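Local coordinates for protein phenol hydroxylase component phL (Pseudomonas stutzeri, PDB 3U52) that probably serves as a helical subunit of the multicomponent phenol hydroxylase, the bacterial oxygenase that hydroxylates phenols, at residues M226-W237 with L297-V305; T115-L123 with W237-V246. All blocks are in the same frame, centred on the assembly; numbering follows the deposited sequence.

Contact 1: M226-W237 with L297-V305. With XE (xenon), chain B.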
# COMPACT_ATOMS: atom_id res chain seq x y z
N MET D 226 10.75 3.43 -39.48
CA MET D 226 9.33 3.05 -39.55
C MET D 226 8.37 3.91 -38.71
O MET D 226 7.31 4.33 -39.21
CB MET D 226 9.14 1.59 -39.15
CG MET D 226 7.69 1.15 -39.18
SD MET D 226 7.56 -0.62 -38.99
CE MET D 226 8.00 -0.75 -37.24
N TYR D 227 8.70 4.08 -37.44
CA TYR D 227 7.83 4.83 -36.54
C TYR D 227 7.62 6.27 -37.01
O TYR D 227 6.49 6.70 -37.09
CB TYR D 227 8.32 4.70 -35.08
CG TYR D 227 7.68 3.50 -34.45
CD1 TYR D 227 8.16 2.23 -34.72
CD2 TYR D 227 6.53 3.63 -33.65
CE1 TYR D 227 7.56 1.12 -34.18
CE2 TYR D 227 5.91 2.52 -33.10
CZ TYR D 227 6.43 1.28 -33.37
OH TYR D 227 5.83 0.19 -32.83
N PRO D 228 8.71 7.03 -37.32
CA PRO D 228 8.44 8.37 -37.90
C PRO D 228 7.63 8.33 -39.19
O PRO D 228 6.68 9.10 -39.32
CB PRO D 228 9.85 8.95 -38.13
CG PRO D 228 10.75 8.19 -37.06
CD PRO D 228 10.17 6.79 -37.14
N LEU D 229 7.95 7.42 -40.11
CA LEU D 229 7.22 7.36 -41.38
C LEU D 229 5.74 7.12 -41.14
O LEU D 229 4.90 7.82 -41.70
CB LEU D 229 7.77 6.26 -42.31
CG LEU D 229 7.04 6.06 -43.66
CD1 LEU D 229 7.14 7.29 -44.54
CD2 LEU D 229 7.62 4.84 -44.36
N VAL D 230 5.44 6.13 -40.32
CA VAL D 230 4.05 5.71 -40.11
C VAL D 230 3.24 6.63 -39.14
O VAL D 230 2.14 7.09 -39.48
CB VAL D 230 3.97 4.23 -39.68
CG1 VAL D 230 2.49 3.84 -39.44
CG2 VAL D 230 4.57 3.33 -40.75
N TYR D 231 3.78 6.88 -37.95
CA TYR D 231 2.98 7.55 -36.92
C TYR D 231 3.17 9.05 -36.89
O TYR D 231 2.46 9.73 -36.12
CB TYR D 231 3.20 6.92 -35.53
CG TYR D 231 2.87 5.44 -35.54
CD1 TYR D 231 3.87 4.49 -35.61
CD2 TYR D 231 1.56 5.01 -35.57
CE1 TYR D 231 3.55 3.10 -35.65
CE2 TYR D 231 1.24 3.66 -35.60
CZ TYR D 231 2.24 2.72 -35.64
OH TYR D 231 1.87 1.39 -35.70
N ASP D 232 4.10 9.56 -37.69
CA ASP D 232 4.20 10.98 -37.93
C ASP D 232 3.77 11.35 -39.34
O ASP D 232 2.79 12.07 -39.51
CB ASP D 232 5.61 11.47 -37.72
CG ASP D 232 5.92 11.76 -36.26
OD1 ASP D 232 5.00 11.71 -35.40
OD2 ASP D 232 7.12 12.03 -35.96
N LYS D 233 4.52 10.87 -40.33
CA LYS D 233 4.27 11.29 -41.72
C LYS D 233 3.00 10.72 -42.33
O LYS D 233 2.15 11.49 -42.79
CB LYS D 233 5.53 11.11 -42.59
CG LYS D 233 6.59 12.07 -42.09
CD LYS D 233 7.94 11.79 -42.65
CE LYS D 233 9.08 12.16 -41.68
NZ LYS D 233 9.16 13.62 -41.38
N MET D 234 2.81 9.40 -42.29
CA MET D 234 1.54 8.83 -42.70
C MET D 234 0.39 9.40 -41.87
O MET D 234 -0.69 9.67 -42.42
CB MET D 234 1.59 7.33 -42.59
CG MET D 234 0.80 6.61 -43.63
SD MET D 234 1.32 4.85 -43.80
CE MET D 234 3.08 5.08 -44.05
N ASP D 235 0.60 9.60 -40.56
CA ASP D 235 -0.44 10.11 -39.67
C ASP D 235 -1.00 11.47 -40.16
O ASP D 235 -2.22 11.68 -40.23
CB ASP D 235 0.07 10.18 -38.23
CG ASP D 235 -1.00 10.69 -37.24
OD1 ASP D 235 -1.95 9.95 -36.95
OD2 ASP D 235 -0.85 11.82 -36.73
N GLN D 236 -0.12 12.38 -40.53
CA GLN D 236 -0.57 13.63 -41.17
C GLN D 236 -1.39 13.39 -42.45
O GLN D 236 -2.42 14.01 -42.66
CB GLN D 236 0.63 14.50 -41.55
CG GLN D 236 1.46 14.95 -40.35
CD GLN D 236 2.56 15.93 -40.75
OE1 GLN D 236 2.34 16.82 -41.59
NE2 GLN D 236 3.75 15.78 -40.13
N TRP D 237 -0.90 12.50 -43.30
CA TRP D 237 -1.52 12.21 -44.58
C TRP D 237 -2.91 11.58 -44.44
O TRP D 237 -3.79 11.81 -45.29
CB TRP D 237 -0.57 11.35 -45.41
CG TRP D 237 -1.13 10.76 -46.66
CD1 TRP D 237 -1.18 11.35 -47.90
CD2 TRP D 237 -1.68 9.46 -46.81
NE1 TRP D 237 -1.74 10.49 -48.81
CE2 TRP D 237 -2.06 9.32 -48.17
CE3 TRP D 237 -1.91 8.40 -45.92
CZ2 TRP D 237 -2.66 8.16 -48.67
CZ3 TRP D 237 -2.50 7.24 -46.42
CH2 TRP D 237 -2.87 7.13 -47.78
N LEU D 297 10.52 -0.15 -46.49
CA LEU D 297 9.57 0.91 -46.26
C LEU D 297 9.15 1.63 -47.53
O LEU D 297 8.12 2.26 -47.56
CB LEU D 297 10.15 1.91 -45.28
CG LEU D 297 10.32 1.31 -43.88
CD1 LEU D 297 11.19 2.17 -43.06
CD2 LEU D 297 8.91 1.04 -43.18
N LYS D 298 9.96 1.54 -48.59
CA LYS D 298 9.71 2.31 -49.82
C LYS D 298 8.31 2.06 -50.45
O LYS D 298 7.58 3.02 -50.72
CB LYS D 298 10.88 2.08 -50.82
CG LYS D 298 10.90 2.88 -52.13
CD LYS D 298 12.41 2.99 -52.59
CE LYS D 298 12.66 2.50 -54.01
NZ LYS D 298 11.97 3.37 -55.03
N PRO D 299 7.91 0.79 -50.66
CA PRO D 299 6.54 0.64 -51.23
C PRO D 299 5.39 1.19 -50.36
O PRO D 299 4.33 1.59 -50.89
CB PRO D 299 6.38 -0.88 -51.42
CG PRO D 299 7.61 -1.51 -50.97
CD PRO D 299 8.58 -0.50 -50.45
N LEU D 300 5.58 1.19 -49.03
CA LEU D 300 4.61 1.79 -48.14
C LEU D 300 4.58 3.31 -48.30
O LEU D 300 3.51 3.91 -48.33
CB LEU D 300 4.89 1.39 -46.68
CG LEU D 300 3.94 1.88 -45.58
CD1 LEU D 300 2.52 1.23 -45.71
CD2 LEU D 300 4.53 1.60 -44.19
N ALA D 301 5.75 3.94 -48.33
CA ALA D 301 5.77 5.39 -48.49
C ALA D 301 5.13 5.74 -49.84
O ALA D 301 4.30 6.63 -49.90
CB ALA D 301 7.19 5.96 -48.38
N GLU D 302 5.46 4.97 -50.89
CA GLU D 302 4.99 5.27 -52.25
C GLU D 302 3.47 5.17 -52.37
O GLU D 302 2.85 5.87 -53.18
CB GLU D 302 5.66 4.34 -53.27
CG GLU D 302 7.11 4.73 -53.59
CD GLU D 302 7.88 3.73 -54.48
OE1 GLU D 302 8.95 4.15 -54.99
OE2 GLU D 302 7.47 2.54 -54.66
N ALA D 303 2.87 4.28 -51.57
CA ALA D 303 1.44 4.00 -51.64
C ALA D 303 0.63 4.96 -50.78
O ALA D 303 -0.59 4.82 -50.69
CB ALA D 303 1.19 2.56 -51.24
N SER D 304 1.30 5.92 -50.14
CA SER D 304 0.65 6.75 -49.13
C SER D 304 1.19 8.16 -49.21
O SER D 304 0.71 8.97 -50.00
CB SER D 304 0.83 6.16 -47.70
OG SER D 304 2.21 6.06 -47.34
N VAL D 305 2.21 8.44 -48.41
CA VAL D 305 2.61 9.82 -48.16
C VAL D 305 3.64 10.33 -49.21
O VAL D 305 3.85 11.52 -49.35
CB VAL D 305 3.07 10.03 -46.65
CG1 VAL D 305 4.35 9.26 -46.35
CG2 VAL D 305 3.24 11.49 -46.33
XE XE B . 6.74 8.77 -34.14
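L229 is the bump of this interface, and the hollow that takes it is made by L297, A301 and V305. Its CD2 lies against L297 CB at 4.0 Å, while CD1 touches both the A301 methyl and V305 CG1, the latter at 3.9 Å. The short helical segments 226-237 and 297-302 run almost parallel (2°), with axes 11.1 Å apart at closest. A second bump is M234: the bend at its last torsion (chi3 -53°) carries CE into the cleft between L300 and S304, 3.6 Å from L300 CG. The far wall of that cleft is held still, since S304 OG donates to L300 O at 2.7 Å. V230 CG2 meets L300 CD2 beside the M234 methyl, crossing at about a right angle.

W237 supplies a flat surface instead of a bump. With CG anti to the backbone N (chi1 170°), one indole face turns to the turn that follows helix 276-302: S304 CB stands 3.8 Å from the centre of the six-membered ring, V305 CA above the five-membered ring, both CH-pi contacts. S304 O also lies over this face, so its 3.1 Å approach to NE1 has too poor an angle for a hydrogen bond. With an alanine in place of the indole, S304 and V305 are likely to lose the flat face they pack on, leaving a gap under the turn.

On the other side of helix 226-237 a wide pi-type turn, in which P228 O accepts from both D232 N and K233 N, accompanies a xenon site; Y227 O and D232 OD1 each lie 3.6 Å from the atom. Helices 126-143 and 147-175 pack against M226 and Y231, helix 307-322 covers L297 and A301, and helix 113-122 meets L300 and W237.

Contact 2: T115-L123 with W237-V246; sequences TQKQLLRLL and WFESQGAEDV
L119 and T115 of helix 113-122 pack against F238 and A243, where helix 211-240 ends in a Schellman motif within this all-helical subunit. G242, with phi 83°, lets the chain reverse: A243 N reaches back to F238 O and G242 N to E239 O, after which a type I turn from A243 brings V246 round to the same helix.

Apolar contacts come first. L119 forks into the bend, CD1 meeting V246 CG1 tip to tip at 3.6 Å while CD2 lies over one face of the F238 ring, 4.2 Å from CE2 and offset toward the rim. T115 CG2 rests on A243 CB at 4.0 Å. One turn beyond L119, L122 crosses the indole of W237 at about a right angle and sets CD1 3.7 Å from its CH2; L123 CB touches the F238 ring more loosely.

The polar contacts centre on Q118 and Q241. Q241 bends at chi2 (-55°), which brings its amide across that of Q118, the two planes 80° apart. As modelled, Q241 NE2 makes a weak bond to Q118 OE1 at 3.3 Å, but the two NE2 atoms lie only 2.9 Å apart, so the orientation of one amide, and with it this bond, is doubtful. A water bridges the same residues, donating to Q118 OE1 and to Q241 O, the latter at 2.8 Å; its approach to T115 OG1 is too short to be trusted, and that hydroxyl bonds to S112.

Across the subunit boundary, E239 and E244 each form a salt bridge with R110 of the second subunit. Within the last helical turn, S240 OG donates to W237 O at 2.6 Å, in the carbonyl plane and on a lone pair.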
# COMPACT_ATOMS: atom_id res chain seq x y z
N THR D 115 -11.93 3.90 -47.67
CA THR D 115 -11.07 4.40 -46.60
C THR D 115 -10.72 3.28 -45.60
O THR D 115 -9.58 3.20 -45.15
CB THR D 115 -11.76 5.54 -45.87
OG1 THR D 115 -12.13 6.54 -46.83
CG2 THR D 115 -10.87 6.14 -44.83
N GLN D 116 -11.69 2.43 -45.29
CA GLN D 116 -11.42 1.28 -44.44
C GLN D 116 -10.39 0.31 -45.04
O GLN D 116 -9.57 -0.26 -44.30
CB GLN D 116 -12.70 0.53 -44.14
CG GLN D 116 -13.72 1.28 -43.30
CD GLN D 116 -15.01 0.51 -43.16
OE1 GLN D 116 -15.20 -0.50 -43.82
NE2 GLN D 116 -15.88 0.96 -42.28
N LYS D 117 -10.43 0.12 -46.37
CA LYS D 117 -9.48 -0.79 -47.02
C LYS D 117 -8.08 -0.23 -46.99
O LYS D 117 -7.14 -0.97 -46.78
CB LYS D 117 -9.92 -1.16 -48.43
CG LYS D 117 -10.88 -2.40 -48.49
CD LYS D 117 -12.06 -2.34 -47.45
CE LYS D 117 -12.93 -3.61 -47.44
NZ LYS D 117 -13.65 -3.71 -46.12
N GLN D 118 -7.95 1.08 -47.16
CA GLN D 118 -6.68 1.77 -46.99
C GLN D 118 -6.07 1.54 -45.61
O GLN D 118 -4.87 1.44 -45.49
CB GLN D 118 -6.81 3.29 -47.21
CG GLN D 118 -6.96 3.73 -48.69
CD GLN D 118 -7.01 5.27 -48.84
OE1 GLN D 118 -7.96 5.92 -48.40
NE2 GLN D 118 -5.98 5.84 -49.47
N LEU D 119 -6.89 1.47 -44.56
CA LEU D 119 -6.36 1.16 -43.22
C LEU D 119 -5.94 -0.29 -43.10
O LEU D 119 -4.90 -0.59 -42.52
CB LEU D 119 -7.37 1.49 -42.14
CG LEU D 119 -7.76 2.96 -41.99
CD1 LEU D 119 -8.76 3.11 -40.88
CD2 LEU D 119 -6.53 3.87 -41.73
N LEU D 120 -6.76 -1.18 -43.65
CA LEU D 120 -6.46 -2.60 -43.62
C LEU D 120 -5.21 -2.93 -44.42
O LEU D 120 -4.53 -3.94 -44.17
CB LEU D 120 -7.64 -3.38 -44.17
CG LEU D 120 -8.90 -3.31 -43.32
CD1 LEU D 120 -9.98 -4.28 -43.84
CD2 LEU D 120 -8.53 -3.57 -41.83
N ARG D 121 -4.91 -2.07 -45.40
CA ARG D 121 -3.80 -2.30 -46.34
C ARG D 121 -2.53 -1.56 -45.94
O ARG D 121 -1.42 -2.09 -46.15
CB ARG D 121 -4.22 -1.94 -47.79
CG ARG D 121 -3.09 -2.08 -48.81
CD ARG D 121 -3.59 -1.93 -50.25
NE ARG D 121 -2.54 -2.31 -51.21
CZ ARG D 121 -1.80 -1.46 -51.92
NH1 ARG D 121 -1.98 -0.14 -51.84
NH2 ARG D 121 -0.88 -1.96 -52.75
N LEU D 122 -2.66 -0.36 -45.37
CA LEU D 122 -1.47 0.45 -45.10
C LEU D 122 -1.02 0.40 -43.63
O LEU D 122 0.16 0.49 -43.35
CB LEU D 122 -1.72 1.89 -45.51
CG LEU D 122 -2.06 2.04 -47.01
CD1 LEU D 122 -2.39 3.49 -47.32
CD2 LEU D 122 -0.88 1.53 -47.85
N LEU D 123 -1.99 0.23 -42.72
CA LEU D 123 -1.76 0.34 -41.26
C LEU D 123 -1.82 -1.00 -40.54
O LEU D 123 -0.87 -1.40 -39.88
CB LEU D 123 -2.76 1.33 -40.62
CG LEU D 123 -2.54 1.59 -39.11
CD1 LEU D 123 -1.15 2.21 -38.91
CD2 LEU D 123 -3.61 2.49 -38.56
N TRP D 237 -0.90 12.50 -43.30
CA TRP D 237 -1.52 12.21 -44.58
C TRP D 237 -2.91 11.58 -44.44
O TRP D 237 -3.79 11.81 -45.29
CB TRP D 237 -0.57 11.35 -45.41
CG TRP D 237 -1.13 10.76 -46.66
CD1 TRP D 237 -1.18 11.35 -47.90
CD2 TRP D 237 -1.68 9.46 -46.81
NE1 TRP D 237 -1.74 10.49 -48.81
CE2 TRP D 237 -2.06 9.32 -48.17
CE3 TRP D 237 -1.91 8.40 -45.92
CZ2 TRP D 237 -2.66 8.16 -48.67
CZ3 TRP D 237 -2.50 7.24 -46.42
CH2 TRP D 237 -2.87 7.13 -47.78
N PHE D 238 -3.13 10.79 -43.38
CA PHE D 238 -4.48 10.21 -43.11
C PHE D 238 -5.59 11.27 -43.09
O PHE D 238 -6.74 10.99 -43.45
CB PHE D 238 -4.50 9.40 -41.80
CG PHE D 238 -3.86 8.06 -41.90
CD1 PHE D 238 -3.20 7.51 -40.82
CD2 PHE D 238 -3.89 7.34 -43.08
CE1 PHE D 238 -2.59 6.25 -40.95
CE2 PHE D 238 -3.29 6.09 -43.21
CZ PHE D 238 -2.65 5.55 -42.15
N GLU D 239 -5.24 12.48 -42.69
CA GLU D 239 -6.20 13.59 -42.63
C GLU D 239 -6.77 13.94 -44.02
O GLU D 239 -7.99 14.10 -44.18
CB GLU D 239 -5.54 14.79 -41.93
CG GLU D 239 -6.20 16.15 -42.16
CD GLU D 239 -5.54 17.24 -41.31
OE1 GLU D 239 -4.68 18.00 -41.83
OE2 GLU D 239 -5.87 17.32 -40.11
N SER D 240 -5.86 14.04 -45.01
CA SER D 240 -6.19 14.22 -46.42
C SER D 240 -7.04 13.08 -47.01
O SER D 240 -7.70 13.25 -48.04
CB SER D 240 -4.90 14.41 -47.22
OG SER D 240 -4.20 13.18 -47.45
N GLN D 241 -7.04 11.91 -46.35
CA GLN D 241 -7.81 10.74 -46.82
C GLN D 241 -9.14 10.56 -46.10
O GLN D 241 -9.88 9.64 -46.38
CB GLN D 241 -6.98 9.46 -46.62
CG GLN D 241 -5.71 9.42 -47.41
CD GLN D 241 -5.97 9.64 -48.89
OE1 GLN D 241 -5.63 10.69 -49.42
NE2 GLN D 241 -6.60 8.68 -49.54
N GLY D 242 -9.43 11.45 -45.16
CA GLY D 242 -10.65 11.34 -44.37
C GLY D 242 -10.56 10.40 -43.18
O GLY D 242 -11.59 10.08 -42.58
N ALA D 243 -9.35 9.98 -42.82
CA ALA D 243 -9.15 8.96 -41.77
C ALA D 243 -8.54 9.53 -40.49
O ALA D 243 -7.98 8.79 -39.68
CB ALA D 243 -8.31 7.83 -42.32
N GLU D 244 -8.65 10.85 -40.33
CA GLU D 244 -8.04 11.61 -39.23
C GLU D 244 -8.30 10.99 -37.84
O GLU D 244 -7.43 11.01 -36.99
CB GLU D 244 -8.52 13.09 -39.31
CG GLU D 244 -7.85 14.09 -38.34
CD GLU D 244 -8.72 15.38 -38.01
OE1 GLU D 244 -9.31 15.99 -38.95
OE2 GLU D 244 -8.79 15.78 -36.79
N ASP D 245 -9.49 10.41 -37.61
CA ASP D 245 -9.83 9.85 -36.29
C ASP D 245 -8.94 8.68 -35.81
O ASP D 245 -8.82 8.47 -34.63
CB ASP D 245 -11.33 9.51 -36.21
CG ASP D 245 -12.24 10.78 -36.31
OD1 ASP D 245 -11.71 11.90 -36.22
OD2 ASP D 245 -13.48 10.64 -36.45
N VAL D 246 -8.29 7.96 -36.71
CA VAL D 246 -7.34 6.92 -36.26
C VAL D 246 -6.14 7.47 -35.49
O VAL D 246 -5.48 6.72 -34.81
CB VAL D 246 -6.80 6.00 -37.41
CG1 VAL D 246 -7.95 5.50 -38.26
CG2 VAL D 246 -5.79 6.73 -38.23
O HOH W 1 -10.17 7.37 -47.97

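In the fold
Contacts 1 and 2 are successive stations along helix 211-240, their centres 11 Å apart, and W237 belongs to both. Its indole is sandwiched: the S304-V305 turn covers one face in contact 1, and on the opposite face Q241 CG stands 3.5 Å above the plane. The contacts also touch directly: L300 CD1 lies 3.4 Å from L122 O, and V230 CG1 on the shared helix 4.0 Å from L123 CD1; thus helices 113-122, 211-240 and 276-302 pack together here. The xenon pocket, completed by Y257, belongs to contact 1; contact 2 only approaches a bound xenon, the side chain of L123 lying about 11 Å away.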